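Local coordinates for conserved hypothetical protein (Bacteroides thetaiotaomicron, PDB 2HQY), which is of unknown biochemical function but binds coenzyme A and is probably a GNAT-like acyl or aminoacyl transferase, at residues D13-F18 / L52-W57; A46-F51 / R78-D83; H89-L94 / E110-T115. One frame throughout, in Å; residues are numbered along the deposited sequence.

Interaction 1: D13-F18 / L52-W57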
ATOM      1  N   ASP A  13     -15.099   1.038  12.426  1.00 17.21           N
ATOM      2  CA  ASP A  13     -15.913   0.683  13.613  1.00 18.32           C
ATOM      3  C   ASP A  13     -15.291  -0.454  14.405  1.00 18.50           C
ATOM      4  O   ASP A  13     -15.271  -0.426  15.644  1.00 19.09           O
ATOM      5  CB  ASP A  13     -17.352   0.323  13.219  1.00 18.60           C
ATOM      6  CG  ASP A  13     -18.167   1.529  12.728  1.00 22.49           C
ATOM      7  OD1 ASP A  13     -17.720   2.694  12.847  1.00 24.79           O
ATOM      8  OD2 ASP A  13     -19.287   1.310  12.210  1.00 26.30           O
ATOM      9  N   THR A  14     -14.792  -1.464  13.692  1.00 18.12           N
ATOM     10  CA  THR A  14     -14.195  -2.642  14.320  1.00 18.30           C
ATOM     11  C   THR A  14     -12.956  -2.279  15.157  1.00 18.58           C
ATOM     12  O   THR A  14     -12.836  -2.710  16.336  1.00 18.73           O
ATOM     13  CB  THR A  14     -13.811  -3.710  13.250  1.00 19.27           C
ATOM     14  OG1 THR A  14     -14.998  -4.215  12.627  1.00 20.29           O
ATOM     15  CG2 THR A  14     -13.015  -4.893  13.873  1.00 19.04           C
ATOM     16  N   ILE A  15     -12.060  -1.497  14.552  0.50 18.03           N
ATOM     17  CA  ILE A  15     -10.812  -1.073  15.190  0.50 17.74           C
ATOM     18  C   ILE A  15     -11.068  -0.138  16.383  0.50 17.84           C
ATOM     19  O   ILE A  15     -10.601  -0.401  17.495  0.50 17.39           O
ATOM     20  CB  ILE A  15      -9.841  -0.362  14.182  0.50 17.75           C
ATOM     21  CG1 ILE A  15      -9.582  -1.218  12.928  0.50 17.70           C
ATOM     22  CG2 ILE A  15      -8.543   0.038  14.874  0.50 17.95           C
ATOM     23  CD1 ILE A  15      -9.081  -2.640  13.176  0.50 19.06           C
ATOM     24  N   THR A  16     -11.814   0.937  16.139  1.00 17.86           N
ATOM     25  CA  THR A  16     -12.034   1.982  17.151  1.00 18.62           C
ATOM     26  C   THR A  16     -12.852   1.480  18.332  1.00 19.26           C
ATOM     27  O   THR A  16     -12.769   2.048  19.427  1.00 19.94           O
ATOM     28  CB  THR A  16     -12.614   3.291  16.546  1.00 19.12           C
ATOM     29  OG1 THR A  16     -13.907   3.030  15.998  1.00 20.19           O
ATOM     30  CG2 THR A  16     -11.662   3.839  15.453  1.00 19.81           C
ATOM     31  N   ALA A  17     -13.601   0.392  18.139  1.00 18.95           N
ATOM     32  CA  ALA A  17     -14.315  -0.219  19.265  1.00 19.55           C
ATOM     33  C   ALA A  17     -13.325  -0.706  20.324  1.00 19.82           C
ATOM     34  O   ALA A  17     -13.614  -0.671  21.530  1.00 20.95           O
ATOM     35  CB  ALA A  17     -15.187  -1.358  18.794  1.00 19.05           C
ATOM     36  N   PHE A  18     -12.174  -1.183  19.858  1.00 19.29           N
ATOM     37  CA  PHE A  18     -11.097  -1.617  20.737  1.00 18.73           C
ATOM     38  C   PHE A  18     -10.245  -0.444  21.227  1.00 18.18           C
ATOM     39  O   PHE A  18      -9.890  -0.388  22.401  1.00 18.30           O
ATOM     40  CB  PHE A  18     -10.182  -2.636  20.016  1.00 19.25           C
ATOM     41  CG  PHE A  18     -10.729  -4.034  19.957  1.00 19.06           C
ATOM     42  CD1 PHE A  18     -10.439  -4.952  20.967  1.00 20.20           C
ATOM     43  CD2 PHE A  18     -11.504  -4.449  18.875  1.00 20.03           C
ATOM     44  CE1 PHE A  18     -10.962  -6.254  20.936  1.00 20.67           C
ATOM     45  CE2 PHE A  18     -12.023  -5.751  18.824  1.00 20.39           C
ATOM     46  CZ  PHE A  18     -11.749  -6.660  19.857  1.00 20.79           C
ATOM     47  N   LEU A  52      -7.415  -7.118  19.787  1.00 17.95           N
ATOM     48  CA  LEU A  52      -7.161  -6.586  18.454  1.00 17.29           C
ATOM     49  C   LEU A  52      -5.654  -6.676  18.243  1.00 16.85           C
ATOM     50  O   LEU A  52      -4.883  -6.122  19.043  1.00 18.00           O
ATOM     51  CB  LEU A  52      -7.622  -5.133  18.381  1.00 16.71           C
ATOM     52  CG  LEU A  52      -7.202  -4.335  17.143  1.00 16.70           C
ATOM     53  CD1 LEU A  52      -7.684  -5.009  15.872  1.00 17.43           C
ATOM     54  CD2 LEU A  52      -7.716  -2.894  17.265  1.00 17.22           C
ATOM     55  N   VAL A  53      -5.231  -7.346  17.183  1.00 16.44           N
ATOM     56  CA  VAL A  53      -3.789  -7.502  16.893  1.00 17.37           C
ATOM     57  C   VAL A  53      -3.417  -7.034  15.482  1.00 17.74           C
ATOM     58  O   VAL A  53      -4.207  -7.187  14.572  1.00 17.77           O
ATOM     59  CB  VAL A  53      -3.365  -8.977  17.135  1.00 18.50           C
ATOM     60  CG1 VAL A  53      -3.515  -9.329  18.633  1.00 17.90           C
ATOM     61  CG2 VAL A  53      -4.234  -9.938  16.313  1.00 20.41           C
ATOM     62  N   PHE A  54      -2.236  -6.436  15.316  1.00 17.96           N
ATOM     63  CA  PHE A  54      -1.796  -5.895  14.014  1.00 17.69           C
ATOM     64  C   PHE A  54      -0.495  -6.594  13.642  1.00 17.89           C
ATOM     65  O   PHE A  54       0.272  -6.995  14.533  1.00 18.80           O
ATOM     66  CB  PHE A  54      -1.583  -4.387  14.065  1.00 17.66           C
ATOM     67  CG  PHE A  54      -2.847  -3.593  14.274  1.00 16.93           C
ATOM     68  CD1 PHE A  54      -3.677  -3.285  13.197  1.00 17.83           C
ATOM     69  CD2 PHE A  54      -3.222  -3.185  15.553  1.00 18.71           C
ATOM     70  CE1 PHE A  54      -4.877  -2.541  13.379  1.00 15.33           C
ATOM     71  CE2 PHE A  54      -4.422  -2.441  15.756  1.00 15.16           C
ATOM     72  CZ  PHE A  54      -5.248  -2.126  14.666  1.00 15.97           C
ATOM     73  N   LYS A  55      -0.289  -6.767  12.333  1.00 17.55           N
ATOM     74  CA  LYS A  55       0.901  -7.426  11.761  1.00 16.67           C
ATOM     75  C   LYS A  55       1.393  -6.506  10.640  1.00 17.35           C
ATOM     76  O   LYS A  55       0.570  -6.067   9.795  1.00 16.31           O
ATOM     77  CB  LYS A  55       0.508  -8.804  11.242  1.00 16.83           C
ATOM     78  CG  LYS A  55       1.564  -9.606  10.479  1.00 16.17           C
ATOM     79  CD  LYS A  55       0.951 -10.955  10.115  1.00 17.80           C
ATOM     80  CE  LYS A  55       1.957 -11.941   9.477  1.00 17.40           C
ATOM     81  NZ  LYS A  55       1.260 -13.253   9.156  1.00 16.04           N
ATOM     82  N   PHE A  56       2.693  -6.188  10.685  1.00 16.74           N
ATOM     83  CA  PHE A  56       3.379  -5.220   9.792  1.00 17.89           C
ATOM     84  C   PHE A  56       4.647  -5.841   9.230  1.00 17.07           C
ATOM     85  O   PHE A  56       5.341  -6.591   9.928  1.00 16.19           O
ATOM     86  CB  PHE A  56       3.941  -3.975  10.541  1.00 18.23           C
ATOM     87  CG  PHE A  56       2.961  -3.262  11.378  1.00 19.85           C
ATOM     88  CD1 PHE A  56       2.202  -2.196  10.838  1.00 21.45           C
ATOM     89  CD2 PHE A  56       2.824  -3.589  12.717  1.00 19.47           C
ATOM     90  CE1 PHE A  56       1.263  -1.495  11.639  1.00 22.48           C
ATOM     91  CE2 PHE A  56       1.898  -2.898  13.525  1.00 23.38           C
ATOM     92  CZ  PHE A  56       1.113  -1.867  12.999  1.00 20.87           C
ATOM     93  N   TRP A  57       4.992  -5.456   8.011  1.00 16.30           N
ATOM     94  CA  TRP A  57       6.301  -5.765   7.460  1.00 17.71           C
ATOM     95  C   TRP A  57       7.034  -4.436   7.306  1.00 18.94           C
ATOM     96  O   TRP A  57       6.662  -3.609   6.468  1.00 16.91           O
ATOM     97  CB  TRP A  57       6.171  -6.459   6.104  1.00 17.71           C
ATOM     98  CG  TRP A  57       5.613  -7.855   6.234  1.00 17.28           C
ATOM     99  CD1 TRP A  57       4.294  -8.218   6.162  1.00 18.78           C
ATOM    100  CD2 TRP A  57       6.354  -9.060   6.478  1.00 17.87           C
ATOM    101  NE1 TRP A  57       4.171  -9.586   6.322  1.00 19.01           N
ATOM    102  CE2 TRP A  57       5.413 -10.124   6.539  1.00 16.27           C
ATOM    103  CE3 TRP A  57       7.718  -9.345   6.667  1.00 16.70           C
ATOM    104  CZ2 TRP A  57       5.800 -11.455   6.748  1.00 18.88           C
ATOM    105  CZ3 TRP A  57       8.103 -10.677   6.876  1.00 19.35           C
ATOM    106  CH2 TRP A  57       7.136 -11.712   6.916  1.00 17.17           C
TER
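Helix residues 13-18 cross strand residues 52-57 steeply, with 117° between their N-to-C directions and 9.7 Å between the segment axes. The backbones come closest at one end, where the CA atoms of Phe18 and Leu52 lie 6.7 Å apart. No hydrogen bond spans the two segments, and the side-chain evidence is entirely of apolar contact. Leu52 carries most of it. Its CB sits over one face of the Phe18 ring, 3.9 Å from the centroid and 22° off the ring normal, a CH-pi contact displaced toward the rim. With CG of Leu52 anti to the backbone N (chi1 169°), the isobutyl group reaches beyond the phenyl ring: CD2 lies 3.7 Å from Phe18 CB and 3.8 Å from the carbonyl O of Ile15. In one of the two conformers modelled for Ile15, its CD1 meets Leu52 CD1 at 3.9 Å, while its CG2 approaches the edge of the Phe54 ring, near the ring plane, 3.9 Å from CZ. Replacing Phe18 with an alanine would probably open a gap above Leu52 CB and take away the aromatic surface that also rests on Val47. Helix 12-19 thus lies across a layer of antiparallel strands: Ile15 also touches Phe45 on strand 44-48 and Phe31 on helix 31-36, while strand 51-58 runs between strands 44-48 and 61-69.

Interaction 2: A46-F51 / R78-D83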
ATOM      1  N   ALA A  46      -6.263  -8.597  12.977  1.00 18.49           N
ATOM      2  CA  ALA A  46      -7.207  -9.644  13.315  1.00 20.18           C
ATOM      3  C   ALA A  46      -7.729  -9.384  14.710  1.00 21.32           C
ATOM      4  O   ALA A  46      -7.062  -8.756  15.528  1.00 21.11           O
ATOM      5  CB  ALA A  46      -6.551 -11.012  13.225  1.00 20.00           C
ATOM      6  N   VAL A  47      -8.964  -9.805  14.950  1.00 23.14           N
ATOM      7  CA  VAL A  47      -9.410 -10.029  16.317  1.00 24.85           C
ATOM      8  C   VAL A  47      -9.154 -11.528  16.644  1.00 26.20           C
ATOM      9  O   VAL A  47      -9.616 -12.453  15.944  1.00 26.15           O
ATOM     10  CB  VAL A  47     -10.867  -9.549  16.531  1.00 24.99           C
ATOM     11  CG1 VAL A  47     -11.298  -9.722  18.002  1.00 25.71           C
ATOM     12  CG2 VAL A  47     -11.002  -8.099  16.099  1.00 24.64           C
ATOM     13  N   ILE A  48      -8.366 -11.773  17.682  1.00 27.48           N
ATOM     14  CA  ILE A  48      -8.225 -13.121  18.199  1.00 29.08           C
ATOM     15  C   ILE A  48      -8.262 -13.126  19.721  1.00 29.53           C
ATOM     16  O   ILE A  48      -7.566 -12.332  20.376  1.00 29.40           O
ATOM     17  CB  ILE A  48      -6.941 -13.808  17.708  1.00 29.36           C
ATOM     18  CG1 ILE A  48      -5.725 -12.905  17.915  1.00 28.95           C
ATOM     19  CG2 ILE A  48      -7.102 -14.243  16.235  1.00 30.73           C
ATOM     20  CD1 ILE A  48      -4.399 -13.640  17.869  1.00 34.04           C
ATOM     21  N   ASP A  49      -9.052 -14.041  20.287  1.00 30.15           N
ATOM     22  CA  ASP A  49      -9.108 -14.190  21.742  1.00 30.16           C
ATOM     23  C   ASP A  49      -9.553 -12.885  22.446  1.00 29.12           C
ATOM     24  O   ASP A  49      -9.000 -12.565  23.502  1.00 29.57           O
ATOM     25  CB  ASP A  49      -7.710 -14.584  22.280  1.00 30.82           C
ATOM     26  CG  ASP A  49      -7.308 -16.051  21.962  1.00 34.38           C
ATOM     27  OD1 ASP A  49      -8.092 -16.794  21.323  1.00 36.61           O
ATOM     28  OD2 ASP A  49      -6.186 -16.454  22.366  1.00 36.56           O
ATOM     29  N   ASP A  50     -10.505 -12.135  21.874  1.00 27.72           N
ATOM     30  CA  ASP A  50     -10.935 -10.812  22.420  1.00 26.77           C
ATOM     31  C   ASP A  50      -9.853  -9.674  22.408  1.00 25.12           C
ATOM     32  O   ASP A  50      -9.999  -8.628  23.072  1.00 25.03           O
ATOM     33  CB  ASP A  50     -11.523 -10.951  23.830  1.00 28.29           C
ATOM     34  CG  ASP A  50     -12.875 -11.705  23.855  1.00 30.67           C
ATOM     35  OD1 ASP A  50     -13.749 -11.410  23.007  1.00 35.14           O
ATOM     36  OD2 ASP A  50     -13.075 -12.571  24.740  1.00 35.01           O
ATOM     37  N   PHE A  51      -8.769  -9.880  21.674  1.00 22.83           N
ATOM     38  CA  PHE A  51      -7.797  -8.801  21.470  1.00 20.20           C
ATOM     39  C   PHE A  51      -7.769  -8.379  20.007  1.00 19.94           C
ATOM     40  O   PHE A  51      -7.995  -9.200  19.109  1.00 20.40           O
ATOM     41  CB  PHE A  51      -6.393  -9.268  21.803  1.00 20.14           C
ATOM     42  CG  PHE A  51      -6.134  -9.507  23.259  1.00 17.60           C
ATOM     43  CD1 PHE A  51      -5.537  -8.518  24.039  1.00 19.05           C
ATOM     44  CD2 PHE A  51      -6.390 -10.762  23.820  1.00 18.18           C
ATOM     45  CE1 PHE A  51      -5.212  -8.751  25.398  1.00 20.41           C
ATOM     46  CE2 PHE A  51      -6.080 -11.021  25.158  1.00 19.03           C
ATOM     47  CZ  PHE A  51      -5.489 -10.004  25.955  1.00 21.48           C
ATOM     48  N   ARG A  78       1.025 -16.510  22.592  1.00 21.51           N
ATOM     49  CA  ARG A  78       1.313 -17.835  22.041  1.00 22.30           C
ATOM     50  C   ARG A  78       0.860 -17.961  20.578  1.00 21.81           C
ATOM     51  O   ARG A  78       1.601 -18.478  19.742  1.00 21.87           O
ATOM     52  CB  ARG A  78       0.679 -18.934  22.924  1.00 22.16           C
ATOM     53  CG  ARG A  78       0.916 -20.362  22.429  1.00 24.69           C
ATOM     54  CD  ARG A  78       0.583 -21.405  23.522  1.00 24.03           C
ATOM     55  N   LYS A  79      -0.353 -17.507  20.281  1.00 20.85           N
ATOM     56  CA  LYS A  79      -0.860 -17.536  18.913  1.00 21.59           C
ATOM     57  C   LYS A  79      -0.021 -16.666  17.953  1.00 20.39           C
ATOM     58  O   LYS A  79       0.239 -17.061  16.796  1.00 20.21           O
ATOM     59  CB  LYS A  79      -2.343 -17.154  18.883  1.00 21.58           C
ATOM     60  CG  LYS A  79      -3.263 -18.366  18.783  1.00 24.94           C
ATOM     61  CD  LYS A  79      -4.732 -17.983  18.911  1.00 28.69           C
ATOM     62  CE  LYS A  79      -5.326 -18.560  20.189  1.00 31.88           C
ATOM     63  NZ  LYS A  79      -6.758 -18.956  20.001  1.00 33.29           N
ATOM     64  N   LEU A  80       0.407 -15.497  18.428  1.00 19.67           N
ATOM     65  CA  LEU A  80       1.236 -14.591  17.607  1.00 19.55           C
ATOM     66  C   LEU A  80       2.642 -15.165  17.368  1.00 19.54           C
ATOM     67  O   LEU A  80       3.184 -15.057  16.265  1.00 18.49           O
ATOM     68  CB  LEU A  80       1.334 -13.196  18.235  1.00 18.94           C
ATOM     69  CG  LEU A  80       0.028 -12.398  18.355  1.00 18.99           C
ATOM     70  CD1 LEU A  80       0.253 -11.146  19.171  1.00 21.36           C
ATOM     71  CD2 LEU A  80      -0.549 -12.050  16.955  1.00 18.98           C
ATOM     72  N   ILE A  81       3.208 -15.814  18.389  1.00 19.75           N
ATOM     73  CA  ILE A  81       4.518 -16.469  18.233  1.00 19.82           C
ATOM     74  C   ILE A  81       4.443 -17.571  17.178  1.00 20.42           C
ATOM     75  O   ILE A  81       5.357 -17.730  16.351  1.00 20.49           O
ATOM     76  CB  ILE A  81       5.058 -17.004  19.600  1.00 20.25           C
ATOM     77  CG1 ILE A  81       5.361 -15.821  20.521  1.00 20.49           C
ATOM     78  CG2 ILE A  81       6.322 -17.872  19.392  1.00 19.37           C
ATOM     79  CD1 ILE A  81       5.387 -16.166  22.029  1.00 21.09           C
ATOM     80  N   GLU A  82       3.347 -18.329  17.199  1.00 20.65           N
ATOM     81  CA  GLU A  82       3.130 -19.390  16.224  1.00 21.05           C
ATOM     82  C   GLU A  82       2.992 -18.808  14.830  1.00 20.36           C
ATOM     83  O   GLU A  82       3.460 -19.390  13.855  1.00 20.31           O
ATOM     84  CB  GLU A  82       1.882 -20.216  16.576  1.00 21.62           C
ATOM     85  CG  GLU A  82       2.128 -21.226  17.688  1.00 25.77           C
ATOM     86  CD  GLU A  82       0.855 -21.678  18.416  1.00 30.12           C
ATOM     87  OE1 GLU A  82       0.966 -22.587  19.272  1.00 32.87           O
ATOM     88  OE2 GLU A  82      -0.241 -21.131  18.156  1.00 32.36           O
ATOM     89  N   ASP A  83       2.370 -17.638  14.740  1.00 20.58           N
ATOM     90  CA  ASP A  83       2.250 -16.959  13.457  1.00 19.88           C
ATOM     91  C   ASP A  83       3.631 -16.571  12.940  1.00 20.01           C
ATOM     92  O   ASP A  83       3.940 -16.809  11.766  1.00 19.85           O
ATOM     93  CB  ASP A  83       1.341 -15.737  13.566  1.00 19.84           C
ATOM     94  CG  ASP A  83       0.914 -15.226  12.217  1.00 21.17           C
ATOM     95  OD1 ASP A  83       0.123 -15.918  11.548  1.00 23.03           O
ATOM     96  OD2 ASP A  83       1.393 -14.152  11.806  1.00 22.26           O
TER
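Ile48 and Lys79 mark the nearest backbone approach, their CA atoms 8.6 Å apart, where the end of strand 44-48 and its turn face helix residues 78-83. The polar part of the contact is a salt bridge: NZ of Lys79 donates to OD1 of Asp49 over 2.9 Å, arriving on the syn side and 21° out of the carboxylate plane. OD2 of Asp49 takes no bond from NZ and instead lies beside Lys79 CE, at 3.1 Å. The lysine chain bends at chi3 (-114°) and again at chi4, curling its ammonium end round to the carboxylate. Asp49 occupies the first corner of a type I' turn running from Ile48 to Phe51, and two backbone bonds, Ile48 N to Phe51 O and Phe51 N to Ile48 O, each 3.0 Å, close a beta-hairpin with a two-residue loop. The positive phi of Asp49, 59°, suits that turn. Beneath the ion pair the contact becomes apolar. CD1 of Ile48 lies 4.2 Å from Lys79 CB and 4.3 Å from Leu80 CD2. Ile48 and Phe51 also touch Val76 of helix 73-87, and Leu80 extends the apolar layer to Tyr64 and Pro67.

Interaction 3: H89-L94 / E110-T115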
ATOM      1  N   HIS A  89      10.172 -16.119  10.995  1.00 22.19           N
ATOM      2  CA  HIS A  89      10.808 -14.946  11.578  1.00 21.83           C
ATOM      3  C   HIS A  89      10.703 -15.040  13.096  1.00 21.31           C
ATOM      4  O   HIS A  89       9.755 -15.655  13.631  1.00 21.01           O
ATOM      5  CB  HIS A  89      10.143 -13.648  11.075  1.00 22.12           C
ATOM      6  CG  HIS A  89      10.554 -13.253   9.693  1.00 24.00           C
ATOM      7  ND1 HIS A  89      11.371 -12.171   9.439  1.00 27.13           N
ATOM      8  CD2 HIS A  89      10.258 -13.792   8.487  1.00 23.29           C
ATOM      9  CE1 HIS A  89      11.572 -12.071   8.136  1.00 25.99           C
ATOM     10  NE2 HIS A  89      10.919 -13.051   7.539  1.00 26.77           N
ATOM     11  N   ASN A  90      11.672 -14.459  13.794  0.50 21.03           N
ATOM     12  CA  ASN A  90      11.538 -14.330  15.232  0.50 20.70           C
ATOM     13  C   ASN A  90      10.303 -13.475  15.527  0.50 20.61           C
ATOM     14  O   ASN A  90       9.839 -12.716  14.666  0.50 20.22           O
ATOM     15  CB  ASN A  90      12.791 -13.716  15.861  0.50 20.94           C
ATOM     16  CG  ASN A  90      12.804 -13.851  17.375  0.50 20.64           C
ATOM     17  OD1 ASN A  90      12.369 -14.868  17.918  0.50 21.52           O
ATOM     18  ND2 ASN A  90      13.287 -12.823  18.063  0.50 19.94           N
ATOM     19  N   PHE A  91       9.755 -13.632  16.724  1.00 20.15           N
ATOM     20  CA  PHE A  91       8.621 -12.810  17.147  1.00 19.89           C
ATOM     21  C   PHE A  91       9.138 -11.519  17.795  1.00 19.93           C
ATOM     22  O   PHE A  91       9.928 -11.561  18.762  1.00 18.85           O
ATOM     23  CB  PHE A  91       7.712 -13.582  18.110  1.00 19.59           C
ATOM     24  CG  PHE A  91       6.567 -12.772  18.647  1.00 18.25           C
ATOM     25  CD1 PHE A  91       5.512 -12.388  17.816  1.00 19.57           C
ATOM     26  CD2 PHE A  91       6.533 -12.392  19.991  1.00 18.10           C
ATOM     27  CE1 PHE A  91       4.442 -11.635  18.321  1.00 20.79           C
ATOM     28  CE2 PHE A  91       5.471 -11.648  20.520  1.00 19.41           C
ATOM     29  CZ  PHE A  91       4.408 -11.264  19.691  1.00 19.24           C
ATOM     30  N   CYS A  92       8.694 -10.383  17.249  1.00 18.97           N
ATOM     31  CA  CYS A  92       9.013  -9.064  17.784  1.00 19.02           C
ATOM     32  C   CYS A  92       7.743  -8.244  17.798  1.00 19.28           C
ATOM     33  O   CYS A  92       6.972  -8.252  16.807  1.00 18.14           O
ATOM     34  CB  CYS A  92      10.053  -8.342  16.925  1.00 20.77           C
ATOM     35  SG  CYS A  92      11.706  -9.062  17.001  1.00 26.32           S
ATOM     36  N   MET A  93       7.546  -7.535  18.905  1.00 19.11           N
ATOM     37  CA  MET A  93       6.397  -6.639  19.074  1.00 20.48           C
ATOM     38  C   MET A  93       6.869  -5.221  19.179  1.00 22.65           C
ATOM     39  O   MET A  93       7.941  -4.956  19.755  1.00 23.32           O
ATOM     40  CB  MET A  93       5.628  -6.956  20.357  1.00 20.72           C
ATOM     41  CG  MET A  93       4.494  -7.911  20.226  1.00 21.59           C
ATOM     42  SD  MET A  93       3.685  -8.183  21.834  1.00 16.44           S
ATOM     43  CE  MET A  93       5.042  -8.595  22.924  1.00 23.82           C
ATOM     44  N   LEU A  94       6.048  -4.314  18.636  1.00 24.36           N
ATOM     45  CA  LEU A  94       6.286  -2.865  18.661  1.00 26.45           C
ATOM     46  C   LEU A  94       5.271  -2.147  19.554  1.00 27.51           C
ATOM     47  O   LEU A  94       4.247  -2.738  19.962  1.00 28.48           O
ATOM     48  CB  LEU A  94       6.213  -2.301  17.254  1.00 26.57           C
ATOM     49  CG  LEU A  94       7.227  -2.784  16.233  1.00 27.52           C
ATOM     50  CD1 LEU A  94       6.972  -2.089  14.904  1.00 30.75           C
ATOM     51  CD2 LEU A  94       8.663  -2.550  16.682  1.00 30.01           C
ATOM     52  N   GLU A 110      11.653 -12.599  31.771  1.00 30.87           N
ATOM     53  CA  GLU A 110      12.931 -12.873  31.091  1.00 30.48           C
ATOM     54  C   GLU A 110      12.813 -13.561  29.718  1.00 30.48           C
ATOM     55  O   GLU A 110      13.804 -14.073  29.190  1.00 31.22           O
ATOM     56  CB  GLU A 110      13.893 -13.645  32.018  1.00 30.77           C
ATOM     57  N   ARG A 111      11.612 -13.576  29.142  1.00 29.45           N
ATOM     58  CA  ARG A 111      11.407 -14.152  27.802  1.00 28.94           C
ATOM     59  C   ARG A 111      11.694 -13.151  26.680  1.00 28.03           C
ATOM     60  O   ARG A 111      11.954 -13.557  25.545  1.00 28.03           O
ATOM     61  CB  ARG A 111       9.980 -14.717  27.636  1.00 29.04           C
ATOM     62  CG  ARG A 111       9.674 -15.899  28.544  1.00 29.71           C
ATOM     63  CD  ARG A 111      10.552 -17.106  28.214  1.00 31.67           C
ATOM     64  N   PHE A 112      11.646 -11.854  26.989  1.00 26.88           N
ATOM     65  CA  PHE A 112      11.817 -10.835  25.942  1.00 26.60           C
ATOM     66  C   PHE A 112      13.074  -9.987  26.106  1.00 26.42           C
ATOM     67  O   PHE A 112      13.471  -9.675  27.229  1.00 25.86           O
ATOM     68  CB  PHE A 112      10.579  -9.929  25.863  1.00 25.87           C
ATOM     69  CG  PHE A 112       9.372 -10.602  25.268  1.00 26.07           C
ATOM     70  CD1 PHE A 112       9.189 -10.648  23.888  1.00 24.05           C
ATOM     71  CD2 PHE A 112       8.419 -11.199  26.092  1.00 25.59           C
ATOM     72  CE1 PHE A 112       8.058 -11.268  23.330  1.00 24.14           C
ATOM     73  CE2 PHE A 112       7.295 -11.824  25.542  1.00 26.23           C
ATOM     74  CZ  PHE A 112       7.119 -11.858  24.159  1.00 24.77           C
ATOM     75  N   ILE A 113      13.711  -9.647  24.982  1.00 26.27           N
ATOM     76  CA  ILE A 113      14.725  -8.584  24.943  1.00 26.18           C
ATOM     77  C   ILE A 113      14.017  -7.280  24.580  1.00 25.44           C
ATOM     78  O   ILE A 113      13.327  -7.215  23.542  1.00 25.75           O
ATOM     79  CB  ILE A 113      15.834  -8.842  23.893  1.00 26.05           C
ATOM     80  CG1 ILE A 113      16.783  -9.938  24.361  1.00 28.46           C
ATOM     81  CG2 ILE A 113      16.652  -7.561  23.640  1.00 26.73           C
ATOM     82  CD1 ILE A 113      17.568 -10.610  23.216  1.00 30.41           C
ATOM     83  N   PHE A 114      14.187  -6.249  25.416  1.00 24.93           N
ATOM     84  CA  PHE A 114      13.554  -4.932  25.167  1.00 24.19           C
ATOM     85  C   PHE A 114      14.565  -3.885  24.694  1.00 24.69           C
ATOM     86  O   PHE A 114      15.569  -3.632  25.365  1.00 24.51           O
ATOM     87  CB  PHE A 114      12.855  -4.391  26.422  1.00 24.19           C
ATOM     88  CG  PHE A 114      11.719  -5.247  26.912  1.00 24.78           C
ATOM     89  CD1 PHE A 114      10.435  -5.084  26.401  1.00 26.06           C
ATOM     90  CD2 PHE A 114      11.931  -6.209  27.894  1.00 26.29           C
ATOM     91  CE1 PHE A 114       9.377  -5.883  26.862  1.00 26.14           C
ATOM     92  CE2 PHE A 114      10.885  -6.996  28.367  1.00 26.57           C
ATOM     93  CZ  PHE A 114       9.608  -6.839  27.846  1.00 26.22           C
ATOM     94  N   THR A 115      14.279  -3.251  23.563  1.00 24.88           N
ATOM     95  CA  THR A 115      15.118  -2.175  23.026  1.00 25.28           C
ATOM     96  C   THR A 115      14.249  -0.951  22.758  1.00 26.32           C
ATOM     97  O   THR A 115      13.047  -1.071  22.518  1.00 26.37           O
ATOM     98  CB  THR A 115      15.842  -2.610  21.732  1.00 25.47           C
ATOM     99  OG1 THR A 115      14.875  -2.962  20.732  1.00 25.17           O
ATOM    100  CG2 THR A 115      16.760  -3.804  21.988  1.00 24.75           C
TER
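Phe91 and Met93, alternate residues of 89-94, converge on a single ring, that of Phe112, in a contact made by side chains without any hydrogen bond between the segments. Taking the first segment in order, Phe91 comes first. Its CG is anti to the backbone N (chi1 177°), which places the ring edge formed by CD2 and CE2 against Phe112, with CE2 3.8 Å from Phe112 CE1. Each of these atoms lies close to the plane of the other ring, so the two phenyls meet edge against edge and no stack is formed. CZ of Phe112 is also near, 4.0 Å from Phe91 CE2. Helix 73-87 also packs on Phe91, through Leu80, Ile81 and Ala84. Cys92 follows with its CB directed away from Phe112, and its SG is joined to Cys294 in a disulfide. Met93 then turns back toward the contact. A bend at chi3 (-51°) brings its methyl CE to 4.1 Å from both CE1 and CZ of Phe112. The CA atoms of Met93 and Phe114 are 9.6 Å apart, about two strand spacings, which fits the pairing: strands 92-96 and 112-116 each run antiparallel to strand 286-295, which lies between them. Phe112 also touches Ala293 and Leu295 of that central strand, so this is a contact between next-but-one strands of a beta-sheet.

From the N terminus, helix 12-19 meets strand 51-58 in interaction 1, closing a loop of 33 residues. Before that loop closes, strand 44-48 opens interaction 2, which reaches forward to helix 73-87 across 26 residues, so the two contacts cross. They are joined directly by the Val53 N to Ala46 O pairing, a probable hydrogen bond, and by the salt bridge of Lys55 with Asp83. Interaction 3 follows in series, closing 15 residues around helix 98-107, and touches interaction 2 where Leu80 and Ile81 pack on Phe91. Together they tie the N-terminal helix, the hairpin, helix 73-87 and the strands beside 286-295 into one region, away from the coenzyme A site.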